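Local coordinates for cytoplasmic export protein 1 (PDB 3VWA) that takes part in nuclear tRNA export, binding tRNA and possibly passing aminoacylated tRNAs from the export receptors at the nuclear pore to the translation machinery, at residues 296-301 with 345-349; 262-266 with 320-324; 292-296 with 324-328; 284-289 with 331-337. All blocks are in the same frame, centred on the assembly; numbering follows the deposited sequence.

Contact 1. Residues 296-301 with 345-349; sequences IKLLMT and LITQS
M300, a selenomethionine, reaches from helix 296-301 across to S349 and Q348 of helix 345-349, the two segments running nearly parallel at 26° with their axes 10.6 Å apart. Its CB lies beside the amide end of Q348, 3.8 Å from NE2. CG stands anti to the carbonyl carbon (chi1 -87°) and leans on L321 of helix 321-335, and from there the chain runs on extended. SE settles alongside S349, 3.7 Å from its CB, and the terminal CE presses on that same CB at 3.4 Å, tighter than ordinary van der Waals contact. The hydroxyl of S349 takes no part in this: OG donates to I346 O one turn back, at 2.9 Å, which leaves the CB as the surface offered to the methyl. Q348 returns the reach, stretching over helix 296-301 so that its OE1 comes 3.9 Å from K297 CG while NE2 sits near T301 OG1 without a hydrogen bond. T301 OG1 turns instead to K297 O in a weak bond. L345, whose CG is anti to its backbone N (chi1 -165°), crosses K297 at about a right angle, CD1 lying 4.0 Å from CE, and a more distant CD2 faces I296 CG2. L345 and M300 also meet helix 321-335, which lies between the two helices in sequence. Near-parallel packing of one helix on the next but one, with a third helix wedged against both, is typical of an alpha-solenoid, here the part leading into the HEAT repeats.

Contact 2. Residues 262-266 with 320-324; sequences MSNLE and KLVPF
S263 and E266, one turn apart on helix 262-266, face K320 and F324 at the start of helix 321-335, the next helix but one, with CA atoms 8.1 Å apart for S263 and K320 and 6.9 Å for E266 and F324. K320 has 3-10 geometry, and its carbonyl accepts F324 N as the chain winds into the helix. E266 stretches out with CG opposite the backbone N (chi1 -180°), and its OE1 takes K320 NZ at 2.7 Å through the syn lone pair, a hydrogen-bonded salt bridge. A water accepts from NZ and reaches weakly to OE2, bridging both charges. The other flank of the carboxylate rests on P323, OE2 lying 3.3 Å from CB. The lysine lays its CB over the centre of the F324 ring, 3.5 Å above the plane, and its CE passes S263 OG at 3.3 Å, a hydroxyl itself bound to L259 O. M262 CB approaches the ring obliquely, 3.5 Å from F324 CZ, while E266 OE1 lies at its edge. Were E266 an alanine, the K320 ammonium would probably lose its counter-charge and P323 its cover. Joining first and third of three successive alpha-solenoid helices ahead of the HEAT repeats, the contact has M262 and L265 packed on F243 of helix 239-248 and on helix 283-303, while V322 turns to helix 355-368.

Contact 3. Residues 292-296 with 324-328; sequences LCEII and FLAIV
L292 and I296 of helix 292-296 interlock with F324 and V328 of helix 324-328 in an antiparallel helix pair, the basic unit of an alpha-solenoid; the axes run at 146° and come within 9.9 Å. The side chains that meet in the first shell are all apolar. L292 spreads its two methyls over the partner helix: CD1 enters between I327 and V328, 3.6 Å from V328 CG2, while CD2 crosses to F324 and lies 3.6 Å from its CB. I296 follows one turn on, its CG1 approaching F324 near the ring plane, with the ethyl arm sliding past the phenylalanine in the opposite direction. I295 comes to another part of the same edge, its CG2 standing 4.1 Å from F324 CE2. At the other end C293 places SG 3.8 Å from both V328 CG1 and V328 CG2, so the sulfur straddles the fork of the valine. That fork is set by chi1 of 152°, which keeps CG1 roughly opposite the backbone N and swings CG2 in toward L292. Outside this shell three neighbouring helices close in. Helix 255-271 backs the phenylalanine with L259, touches I295 through M262 and meets I327 through Y269. Helix 342-351 brings L345 against C293 and L325, with F342 against V328, and L360 of helix 355-368 also touches L325. With no hydrogen bond across the pair, van der Waals packing joins the helices here. The tip of I296 also reaches the backbone, its CD1 3.7 Å from L325 CA.

Contact 4. Residues 284-289 with 331-337; sequences IENFII and LTSETNT
I289 and I284 carry the apolar share, meeting L331 and T332 where helix segments 284-289 and 331-335 run nearly antiparallel (171°), their axes 10.5 Å apart. I289 sets CD1 3.9 Å from L331 CB and its CG2 3.7 Å from the methyl CG2 of T332, whose hydroxyl turns back to V328 O. I284 touches both L331 CD1 and T335 CG2 with its CG2 branch. A wider pi-type turn at 284-288 is consistent with both isoleucines pointing toward the other helix. Mixed contacts come next: E285 CG lies 3.4 Å from T337 OG1, and a bend at chi2 (85°) carries the carboxylate on so that OE2 rests by the T335 methyl, while OE1 accepts from G282 N. The polar bonds stay local: T335 OG1 donates to L331 O at 2.7 Å, and T337 OG1 sits 2.6 Å from T335 OG1. N336, with positive phi, closes the helix in a Schellman motif. With a valine at T335, L331 O is likely to lose one of its two donors and T337 OG1 its neighbouring hydroxyl. One water donates to E285 O at 2.8 Å and reaches T337 OG1 weakly. The chemistry implies an apolar join in this antiparallel pair of the alpha-solenoid (helices 283-303 and 321-335), with T332 OG1 and T335 OG1 bonded within their own helix and T337 OG1 facing E285 and the water.

Contacts 3 and 4 hold the same two helices, 283-303 and 321-335, at successive levels: the core of the pair is buried and its side chains wholly apolar in contact 3, while contact 4, nearer the chain's centre, mixes apolar packing with threonine hydroxyls and a water where the second helix ends. Contacts 1 and 2 are partly buried and tie this pair outward, to helix 342-351 and to helix 255-271 respectively. Of the four, contact 2 alone has a salt bridge across it; contact 1 turns on the methionine position M300, here selenomethionine, beside a glutamine. F324 belongs to both contacts 2 and 3, and I296 to contacts 1 and 3, making contact 3 the shared interior of four consecutive solenoid helices.

Contact 1. Residues 296-301 with 345-349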
# COMPACT_ATOMS: atom_id res chain seq x y z
N ILE A 296 9.20 -13.43 3.81
CA ILE A 296 9.07 -13.26 5.25
C ILE A 296 8.43 -14.47 5.96
O ILE A 296 8.91 -14.90 7.04
CB ILE A 296 8.27 -11.99 5.65
CG1 ILE A 296 9.10 -10.71 5.38
CG2 ILE A 296 7.93 -12.05 7.13
CD1 ILE A 296 8.30 -9.42 5.38
N LYS A 297 7.36 -15.01 5.38
CA LYS A 297 6.71 -16.21 5.97
C LYS A 297 7.70 -17.36 6.04
O LYS A 297 7.80 -18.03 7.07
CB LYS A 297 5.48 -16.62 5.15
CG LYS A 297 4.35 -15.61 5.18
CD LYS A 297 3.29 -15.90 4.13
CE LYS A 297 2.21 -14.81 4.14
NZ LYS A 297 1.67 -14.53 2.77
N LEU A 298 8.46 -17.58 4.97
CA LEU A 298 9.47 -18.63 5.00
C LEU A 298 10.44 -18.44 6.15
O LEU A 298 10.68 -19.37 6.92
CB LEU A 298 10.23 -18.79 3.67
CG LEU A 298 9.76 -19.78 2.59
CD1 LEU A 298 9.15 -21.05 3.20
CD2 LEU A 298 8.82 -19.15 1.54
N LEU A 299 10.96 -17.23 6.30
CA LEU A 299 11.92 -16.96 7.37
C LEU A 299 11.32 -17.17 8.77
O LEU A 299 12.03 -17.51 9.71
CB LEU A 299 12.39 -15.52 7.26
CG LEU A 299 13.12 -15.15 6.00
CD1 LEU A 299 13.37 -13.66 6.10
CD2 LEU A 299 14.42 -15.94 5.92
N MSE A 300 10.02 -16.92 8.90
CA MSE A 300 9.33 -16.99 10.18
C MSE A 300 9.11 -18.44 10.54
O MSE A 300 9.16 -18.80 11.71
CB MSE A 300 8.01 -16.23 10.07
CG MSE A 300 8.28 -14.77 10.40
SE MSE A 300 6.55 -13.84 10.63
CE MSE A 300 7.42 -12.11 10.35
N THR A 301 8.85 -19.29 9.55
CA THR A 301 8.90 -20.73 9.80
C THR A 301 10.32 -21.22 10.20
O THR A 301 10.47 -22.01 11.13
CB THR A 301 8.31 -21.47 8.59
OG1 THR A 301 6.94 -21.09 8.46
CG2 THR A 301 8.41 -23.00 8.75
N LEU A 345 0.07 -13.10 8.13
CA LEU A 345 1.46 -12.69 8.27
C LEU A 345 1.66 -11.98 9.60
O LEU A 345 2.59 -12.27 10.34
CB LEU A 345 1.85 -11.77 7.11
CG LEU A 345 3.38 -11.55 6.91
CD1 LEU A 345 3.69 -11.38 5.44
CD2 LEU A 345 3.91 -10.34 7.66
N ILE A 346 0.74 -11.08 9.90
CA ILE A 346 0.84 -10.22 11.06
C ILE A 346 0.61 -11.07 12.30
O ILE A 346 1.34 -10.96 13.25
CB ILE A 346 -0.15 -9.04 10.98
CG1 ILE A 346 0.32 -8.06 9.90
CG2 ILE A 346 -0.36 -8.38 12.34
CD1 ILE A 346 1.60 -7.33 10.20
N THR A 347 -0.35 -11.98 12.23
CA THR A 347 -0.55 -13.01 13.30
C THR A 347 0.68 -13.84 13.66
O THR A 347 1.03 -13.98 14.84
CB THR A 347 -1.68 -13.97 12.91
OG1 THR A 347 -2.88 -13.21 12.82
CG2 THR A 347 -1.89 -15.07 13.98
N GLN A 348 1.33 -14.36 12.64
CA GLN A 348 2.52 -15.18 12.76
C GLN A 348 3.64 -14.36 13.39
O GLN A 348 4.40 -14.81 14.28
CB GLN A 348 2.91 -15.58 11.33
CG GLN A 348 3.09 -17.06 11.06
CD GLN A 348 4.08 -17.33 9.92
OE1 GLN A 348 4.18 -16.56 8.95
NE2 GLN A 348 4.85 -18.40 10.06
N SER A 349 3.73 -13.11 12.95
CA SER A 349 4.76 -12.27 13.49
C SER A 349 4.54 -11.90 14.96
O SER A 349 5.51 -11.77 15.68
CB SER A 349 5.04 -11.09 12.56
OG SER A 349 4.00 -10.12 12.63

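Contact 2. Residues 262-266 with 320-324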
# COMPACT_ATOMS: atom_id res chain seq x y z
N MSE A 262 15.91 -9.80 -2.13
CA MSE A 262 15.32 -9.03 -1.02
C MSE A 262 16.35 -8.25 -0.24
O MSE A 262 16.06 -7.16 0.17
CB MSE A 262 14.54 -9.95 -0.07
CG MSE A 262 13.27 -10.54 -0.73
SE MSE A 262 12.28 -9.33 -1.99
CE MSE A 262 13.41 -8.13 -2.95
N SER A 263 17.53 -8.81 0.00
CA SER A 263 18.63 -8.02 0.56
C SER A 263 19.04 -6.81 -0.27
O SER A 263 19.35 -5.71 0.27
CB SER A 263 19.82 -8.93 0.80
OG SER A 263 19.38 -9.82 1.82
N ASN A 264 19.02 -6.98 -1.58
CA ASN A 264 19.25 -5.86 -2.49
C ASN A 264 18.12 -4.84 -2.37
O ASN A 264 18.36 -3.62 -2.33
CB ASN A 264 19.37 -6.36 -3.93
CG ASN A 264 20.71 -6.95 -4.20
OD1 ASN A 264 21.64 -6.72 -3.43
ND2 ASN A 264 20.85 -7.71 -5.30
N LEU A 265 16.89 -5.35 -2.24
CA LEU A 265 15.74 -4.46 -2.09
C LEU A 265 15.90 -3.65 -0.83
O LEU A 265 15.69 -2.44 -0.84
CB LEU A 265 14.44 -5.24 -2.08
CG LEU A 265 13.15 -4.54 -1.58
CD1 LEU A 265 12.84 -3.31 -2.42
CD2 LEU A 265 11.97 -5.53 -1.64
N GLU A 266 16.28 -4.31 0.26
CA GLU A 266 16.47 -3.61 1.51
C GLU A 266 17.53 -2.49 1.45
O GLU A 266 17.37 -1.50 2.14
CB GLU A 266 16.89 -4.58 2.61
CG GLU A 266 17.13 -3.97 4.01
CD GLU A 266 18.00 -4.89 4.89
OE1 GLU A 266 18.31 -6.02 4.46
OE2 GLU A 266 18.41 -4.49 6.00
N LYS A 320 17.02 -10.89 9.02
CA LYS A 320 16.30 -10.09 8.04
C LYS A 320 14.81 -9.91 8.40
O LYS A 320 14.10 -9.18 7.72
CB LYS A 320 16.46 -10.68 6.62
CG LYS A 320 17.88 -10.69 6.12
CD LYS A 320 18.44 -9.27 6.07
CE LYS A 320 19.58 -9.19 5.07
NZ LYS A 320 20.22 -7.83 5.15
N LEU A 321 14.35 -10.56 9.47
CA LEU A 321 12.93 -10.46 9.87
C LEU A 321 12.45 -9.04 10.13
O LEU A 321 11.49 -8.60 9.54
CB LEU A 321 12.66 -11.31 11.09
CG LEU A 321 12.78 -12.81 10.81
CD1 LEU A 321 12.92 -13.50 12.16
CD2 LEU A 321 11.57 -13.28 10.04
N VAL A 322 13.13 -8.34 11.02
CA VAL A 322 12.86 -6.92 11.32
C VAL A 322 13.00 -6.02 10.09
O VAL A 322 12.09 -5.28 9.78
CB VAL A 322 13.70 -6.46 12.56
CG1 VAL A 322 13.57 -4.97 12.84
CG2 VAL A 322 13.25 -7.24 13.77
N PRO A 323 14.13 -6.09 9.35
CA PRO A 323 14.20 -5.12 8.22
C PRO A 323 13.16 -5.34 7.13
O PRO A 323 12.56 -4.37 6.69
CB PRO A 323 15.62 -5.26 7.67
CG PRO A 323 16.35 -6.14 8.63
CD PRO A 323 15.36 -6.86 9.52
N PHE A 324 12.94 -6.59 6.70
CA PHE A 324 11.99 -6.89 5.66
C PHE A 324 10.57 -6.55 6.11
O PHE A 324 9.79 -6.02 5.34
CB PHE A 324 11.99 -8.41 5.25
CG PHE A 324 13.27 -8.89 4.54
CD1 PHE A 324 14.37 -8.05 4.34
CD2 PHE A 324 13.37 -10.23 4.13
CE1 PHE A 324 15.54 -8.49 3.68
CE2 PHE A 324 14.52 -10.69 3.48
CZ PHE A 324 15.62 -9.83 3.28
O HOH W 1 20.68 -6.39 7.48

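Contact 3. Residues 292-296 with 324-328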
# COMPACT_ATOMS: atom_id res chain seq x y z
N LEU A 292 8.00 -10.09 -1.07
CA LEU A 292 8.60 -9.97 0.26
C LEU A 292 7.82 -10.73 1.29
O LEU A 292 8.38 -11.45 2.10
CB LEU A 292 8.57 -8.53 0.77
CG LEU A 292 9.89 -7.91 1.17
CD1 LEU A 292 9.81 -6.52 1.82
CD2 LEU A 292 10.86 -8.87 1.89
N CYS A 293 6.53 -10.51 1.31
CA CYS A 293 5.67 -11.20 2.27
C CYS A 293 5.91 -12.70 2.20
O CYS A 293 6.14 -13.33 3.23
CB CYS A 293 4.21 -10.86 2.04
SG CYS A 293 3.77 -9.16 2.53
N GLU A 294 5.94 -13.27 1.00
CA GLU A 294 6.26 -14.70 0.86
C GLU A 294 7.60 -15.06 1.48
O GLU A 294 7.75 -16.10 2.14
CB GLU A 294 6.24 -15.11 -0.63
CG GLU A 294 4.85 -15.45 -1.15
CD GLU A 294 4.20 -16.49 -0.26
OE1 GLU A 294 4.85 -17.55 0.00
OE2 GLU A 294 3.07 -16.22 0.21
N ILE A 295 8.62 -14.22 1.25
CA ILE A 295 9.95 -14.53 1.79
C ILE A 295 9.97 -14.40 3.28
O ILE A 295 10.61 -15.20 3.95
CB ILE A 295 11.07 -13.74 1.11
CG1 ILE A 295 11.29 -14.34 -0.28
CG2 ILE A 295 12.38 -13.83 1.93
CD1 ILE A 295 11.44 -13.31 -1.37
N ILE A 296 9.20 -13.43 3.81
CA ILE A 296 9.07 -13.26 5.25
C ILE A 296 8.43 -14.47 5.96
O ILE A 296 8.91 -14.90 7.04
CB ILE A 296 8.27 -11.99 5.65
CG1 ILE A 296 9.10 -10.71 5.38
CG2 ILE A 296 7.93 -12.05 7.13
CD1 ILE A 296 8.30 -9.42 5.38
N PHE A 324 12.94 -6.59 6.70
CA PHE A 324 11.99 -6.89 5.66
C PHE A 324 10.57 -6.55 6.11
O PHE A 324 9.79 -6.02 5.34
CB PHE A 324 11.99 -8.41 5.25
CG PHE A 324 13.27 -8.89 4.54
CD1 PHE A 324 14.37 -8.05 4.34
CD2 PHE A 324 13.37 -10.23 4.13
CE1 PHE A 324 15.54 -8.49 3.68
CE2 PHE A 324 14.52 -10.69 3.48
CZ PHE A 324 15.62 -9.83 3.28
N LEU A 325 10.23 -6.87 7.35
CA LEU A 325 8.83 -6.64 7.82
C LEU A 325 8.63 -5.13 7.90
O LEU A 325 7.50 -4.62 7.68
CB LEU A 325 8.67 -7.23 9.20
CG LEU A 325 7.59 -8.20 9.63
CD1 LEU A 325 7.57 -8.28 11.16
CD2 LEU A 325 6.19 -7.88 9.12
N ALA A 326 9.70 -4.39 8.21
CA ALA A 326 9.62 -2.90 8.27
C ALA A 326 9.26 -2.33 6.90
O ALA A 326 8.39 -1.44 6.76
CB ALA A 326 10.93 -2.28 8.83
N ILE A 327 9.84 -2.92 5.86
CA ILE A 327 9.52 -2.51 4.51
C ILE A 327 8.08 -2.79 4.20
O ILE A 327 7.39 -2.00 3.56
CB ILE A 327 10.39 -3.28 3.52
CG1 ILE A 327 11.85 -3.30 3.98
CG2 ILE A 327 10.24 -2.82 2.10
CD1 ILE A 327 12.61 -2.03 3.77
N VAL A 328 7.61 -3.97 4.60
CA VAL A 328 6.30 -4.37 4.18
C VAL A 328 5.28 -3.44 4.91
O VAL A 328 4.34 -2.95 4.29
CB VAL A 328 6.06 -5.87 4.47
CG1 VAL A 328 4.60 -6.15 4.71
CG2 VAL A 328 6.56 -6.72 3.33

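Contact 4. Residues 284-289 with 331-337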
# COMPACT_ATOMS: atom_id res chain seq x y z
N ILE A 284 5.00 -1.85 -6.71
CA ILE A 284 5.16 -1.95 -5.28
C ILE A 284 4.06 -2.81 -4.66
O ILE A 284 4.35 -3.78 -3.92
CB ILE A 284 5.17 -0.57 -4.60
CG1 ILE A 284 6.48 0.15 -4.99
CG2 ILE A 284 5.00 -0.75 -3.09
CD1 ILE A 284 6.80 1.39 -4.20
N GLU A 285 2.81 -2.45 -4.95
CA GLU A 285 1.62 -3.09 -4.36
C GLU A 285 1.48 -4.55 -4.73
O GLU A 285 1.18 -5.37 -3.87
CB GLU A 285 0.33 -2.36 -4.80
CG GLU A 285 0.24 -0.89 -4.44
CD GLU A 285 0.92 0.04 -5.45
OE1 GLU A 285 1.76 -0.43 -6.25
OE2 GLU A 285 0.63 1.26 -5.46
N ASN A 286 1.68 -4.89 -5.99
CA ASN A 286 1.32 -6.22 -6.47
C ASN A 286 2.49 -7.05 -6.95
O ASN A 286 2.29 -8.15 -7.42
CB ASN A 286 0.27 -6.14 -7.61
CG ASN A 286 -1.00 -5.42 -7.17
OD1 ASN A 286 -1.45 -5.57 -6.03
ND2 ASN A 286 -1.51 -4.57 -8.03
N PHE A 287 3.71 -6.55 -6.85
CA PHE A 287 4.86 -7.36 -7.24
C PHE A 287 5.78 -7.41 -6.04
O PHE A 287 5.96 -8.48 -5.42
CB PHE A 287 5.58 -6.75 -8.47
CG PHE A 287 6.40 -7.74 -9.25
CD1 PHE A 287 6.70 -8.99 -8.74
CD2 PHE A 287 6.91 -7.39 -10.51
CE1 PHE A 287 7.48 -9.88 -9.45
CE2 PHE A 287 7.68 -8.29 -11.24
CZ PHE A 287 7.97 -9.53 -10.71
N ILE A 288 6.34 -6.25 -5.68
CA ILE A 288 7.32 -6.23 -4.59
C ILE A 288 6.77 -6.74 -3.24
O ILE A 288 7.35 -7.66 -2.63
CB ILE A 288 8.03 -4.84 -4.46
CG1 ILE A 288 8.78 -4.50 -5.74
CG2 ILE A 288 8.98 -4.86 -3.30
CD1 ILE A 288 9.33 -3.09 -5.81
N ILE A 289 5.68 -6.14 -2.76
CA ILE A 289 5.15 -6.47 -1.43
C ILE A 289 4.76 -7.96 -1.24
O ILE A 289 5.08 -8.55 -0.22
CB ILE A 289 3.96 -5.56 -1.01
CG1 ILE A 289 4.41 -4.11 -0.67
CG2 ILE A 289 3.33 -6.09 0.23
CD1 ILE A 289 3.24 -3.16 -0.48
N LEU A 331 5.46 0.05 3.36
CA LEU A 331 4.95 0.24 2.00
C LEU A 331 3.46 -0.08 1.87
O LEU A 331 2.80 0.51 1.02
CB LEU A 331 5.77 -0.54 0.99
CG LEU A 331 7.20 -0.06 0.79
CD1 LEU A 331 7.84 -0.99 -0.21
CD2 LEU A 331 7.27 1.39 0.32
N THR A 332 2.98 -1.05 2.65
CA THR A 332 1.56 -1.46 2.62
C THR A 332 0.76 -0.27 3.14
O THR A 332 -0.21 0.13 2.51
CB THR A 332 1.20 -2.70 3.50
OG1 THR A 332 1.84 -2.62 4.77
CG2 THR A 332 1.63 -4.03 2.83
N SER A 333 1.21 0.31 4.24
CA SER A 333 0.54 1.47 4.79
C SER A 333 0.56 2.63 3.80
O SER A 333 -0.47 3.22 3.53
CB SER A 333 1.17 1.90 6.12
OG SER A 333 0.72 3.22 6.47
N GLU A 334 1.74 2.95 3.26
CA GLU A 334 1.86 4.07 2.37
C GLU A 334 0.91 3.94 1.18
O GLU A 334 0.31 4.93 0.77
CB GLU A 334 3.30 4.27 1.87
CG GLU A 334 3.38 5.48 0.94
CD GLU A 334 4.62 5.49 0.06
OE1 GLU A 334 5.74 5.55 0.60
OE2 GLU A 334 4.49 5.48 -1.17
N THR A 335 0.78 2.73 0.65
CA THR A 335 -0.02 2.50 -0.56
C THR A 335 -1.44 2.10 -0.18
O THR A 335 -2.27 1.83 -1.05
CB THR A 335 0.56 1.38 -1.44
OG1 THR A 335 0.72 0.17 -0.68
CG2 THR A 335 1.91 1.79 -2.06
N ASN A 336 -1.72 2.00 1.11
CA ASN A 336 -3.01 1.47 1.51
C ASN A 336 -3.46 0.21 0.72
O ASN A 336 -4.61 0.12 0.32
CB ASN A 336 -4.08 2.57 1.44
CG ASN A 336 -5.33 2.20 2.22
OD1 ASN A 336 -5.24 1.54 3.26
ND2 ASN A 336 -6.50 2.58 1.71
N THR A 337 -2.53 -0.73 0.49
CA THR A 337 -2.80 -2.03 -0.12
C THR A 337 -2.18 -3.12 0.75
O THR A 337 -1.15 -2.91 1.36
CB THR A 337 -2.13 -2.17 -1.51
OG1 THR A 337 -0.73 -1.86 -1.38
CG2 THR A 337 -2.79 -1.25 -2.59
O HOH W 2 -0.05 -5.05 -1.37